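Local coordinates for uncharacterized protein (Bacteroides ovatus, PDB 4FS7) that is of unknown function but, as an extracellular leucine-rich repeat protein of the BspA type, probably binds other proteins, at residues A[297-302]-A[314-319]. Residues are numbered along the deposited sequence; the frame is centred on the assembly and turned at random.
Sequences SSLTEV and EAFESC
Leu299 and Val302 meet Phe316 and Cys319 in an apolar contact inside the solenoid of a BspA-type leucine-rich repeat region. It joins the entry to strand 301-304 with the turns that follow strand 310-311 and lead to strand 324-325. Two overlapping beta turns, type I from Glu314 to Glu317 and type II from Phe316 to Cys319, shape the second segment. Phe316 belongs to both, and its side chain points from them toward 297-302. With chi1 at -179°, the Leu299 side chain extends away from its own backbone N, and this carries CD2 to the edge of the Phe316 ring, near the ring plane, 4.2 Å from CD1. The Val302 side chain lies obliquely to the ring, and its CG1 is 4.1 Å from Phe316 CZ. Along the solenoid, Phe316 also meets the rings of Phe293 and Phe339, with planes close to parallel. Ile325 of strand 324-325 touches both Phe316 and Val302. At the more exposed end, Ser297 passes Ser318, with Ser297 CA 4.0 Å from Ser318 O. Ser297 O accepts a hydrogen bond from Ser321 OG, a polar link beside the apolar core. The Leu299 methyl that meets the ring also packs on the sulfur of Cys319, with CD2 4.1 Å from SG.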
loop_
_atom_site.group_PDB
_atom_site.type_symbol
_atom_site.label_atom_id
_atom_site.label_comp_id
_atom_site.label_asym_id
_atom_site.label_seq_id
_atom_site.Cartn_x
_atom_site.Cartn_y
_atom_site.Cartn_z
ATOM N N SER A 297 6.560 -16.055 -14.445
ATOM C CA SER A 297 7.349 -17.159 -14.944
ATOM C C SER A 297 6.960 -18.541 -14.432
ATOM O O SER A 297 7.479 -19.529 -14.970
ATOM C CB SER A 297 8.847 -16.886 -14.705
ATOM O OG SER A 297 9.058 -16.531 -13.378
ATOM N N SER A 298 6.079 -18.607 -13.443
ATOM C CA SER A 298 5.489 -19.875 -12.975
ATOM C C SER A 298 4.069 -20.117 -13.468
ATOM O O SER A 298 3.460 -21.139 -13.130
ATOM C CB SER A 298 5.517 -19.946 -11.435
ATOM O OG SER A 298 6.835 -20.031 -10.966
ATOM N N LEU A 299 3.525 -19.220 -14.278
ATOM C CA LEU A 299 2.101 -19.300 -14.682
ATOM C C LEU A 299 1.935 -20.447 -15.683
ATOM O O LEU A 299 2.594 -20.477 -16.727
ATOM C CB LEU A 299 1.707 -17.994 -15.335
ATOM C CG LEU A 299 0.280 -17.831 -15.802
ATOM C CD1 LEU A 299 -0.753 -18.141 -14.719
ATOM C CD2 LEU A 299 0.109 -16.409 -16.366
ATOM N N THR A 300 1.067 -21.399 -15.329
ATOM C CA THR A 300 0.871 -22.606 -16.121
ATOM C C THR A 300 -0.581 -22.890 -16.454
ATOM O O THR A 300 -0.839 -23.771 -17.291
ATOM C CB THR A 300 1.540 -23.833 -15.426
ATOM O OG1 THR A 300 0.983 -23.963 -14.107
ATOM C CG2 THR A 300 3.041 -23.730 -15.380
ATOM N N GLU A 301 -1.557 -22.189 -15.886
ATOM C CA GLU A 301 -2.954 -22.359 -16.235
ATOM C C GLU A 301 -3.635 -21.023 -16.332
ATOM O O GLU A 301 -3.664 -20.264 -15.349
ATOM C CB GLU A 301 -3.712 -23.219 -15.239
ATOM C CG GLU A 301 -5.217 -23.191 -15.486
ATOM C CD GLU A 301 -5.962 -24.235 -14.721
ATOM O OE1 GLU A 301 -5.692 -25.441 -14.953
ATOM O OE2 GLU A 301 -6.822 -23.844 -13.899
ATOM N N VAL A 302 -4.157 -20.718 -17.504
ATOM C CA VAL A 302 -4.857 -19.467 -17.748
ATOM C C VAL A 302 -6.205 -19.733 -18.368
ATOM O O VAL A 302 -6.290 -20.265 -19.495
ATOM C CB VAL A 302 -4.050 -18.513 -18.663
ATOM C CG1 VAL A 302 -4.850 -17.236 -18.913
ATOM C CG2 VAL A 302 -2.676 -18.219 -18.099
ATOM N N GLU A 314 2.206 -6.772 -24.243
ATOM C CA GLU A 314 3.085 -7.404 -23.271
ATOM C C GLU A 314 2.320 -8.115 -22.144
ATOM O O GLU A 314 2.909 -8.415 -21.097
ATOM C CB GLU A 314 4.071 -6.392 -22.649
ATOM C CG GLU A 314 5.074 -5.811 -23.624
ATOM C CD GLU A 314 5.986 -4.782 -22.986
ATOM O OE1 GLU A 314 6.106 -4.750 -21.741
ATOM O OE2 GLU A 314 6.599 -4.014 -23.757
ATOM N N ALA A 315 1.054 -8.497 -22.372
ATOM C CA ALA A 315 0.269 -9.057 -21.255
ATOM C C ALA A 315 0.818 -10.325 -20.642
ATOM O O ALA A 315 0.688 -10.539 -19.446
ATOM C CB ALA A 315 -1.181 -9.217 -21.635
ATOM N N PHE A 316 1.372 -11.182 -21.490
ATOM C CA PHE A 316 1.936 -12.436 -21.079
ATOM C C PHE A 316 3.434 -12.538 -21.405
ATOM O O PHE A 316 4.039 -13.632 -21.417
ATOM C CB PHE A 316 1.195 -13.657 -21.648
ATOM C CG PHE A 316 -0.247 -13.754 -21.215
ATOM C CD1 PHE A 316 -0.568 -14.415 -20.045
ATOM C CD2 PHE A 316 -1.259 -13.203 -21.955
ATOM C CE1 PHE A 316 -1.880 -14.525 -19.635
ATOM C CE2 PHE A 316 -2.567 -13.308 -21.555
ATOM C CZ PHE A 316 -2.872 -13.986 -20.383
ATOM N N GLU A 317 4.074 -11.385 -21.616
ATOM C CA GLU A 317 5.502 -11.430 -21.951
ATOM C C GLU A 317 6.283 -12.076 -20.792
ATOM O O GLU A 317 6.025 -11.776 -19.611
ATOM C CB GLU A 317 6.021 -10.039 -22.289
ATOM C CG GLU A 317 7.531 -10.005 -22.509
ATOM C CD GLU A 317 8.085 -8.814 -23.264
ATOM O OE1 GLU A 317 7.371 -8.217 -24.045
ATOM O OE2 GLU A 317 9.274 -8.595 -23.028
ATOM N N SER A 318 7.238 -12.942 -21.124
ATOM C CA SER A 318 8.115 -13.557 -20.159
ATOM C C SER A 318 7.401 -14.546 -19.229
ATOM O O SER A 318 7.949 -14.955 -18.191
ATOM C CB SER A 318 8.965 -12.525 -19.391
ATOM O OG SER A 318 10.072 -12.097 -20.172
ATOM N N CYS A 319 6.253 -15.067 -19.673
ATOM C CA CYS A 319 5.574 -16.179 -18.963
ATOM C C CYS A 319 6.145 -17.476 -19.504
ATOM O O CYS A 319 5.571 -18.150 -20.354
ATOM C CB CYS A 319 4.072 -16.073 -19.139
ATOM S SG CYS A 319 3.328 -14.703 -18.227
#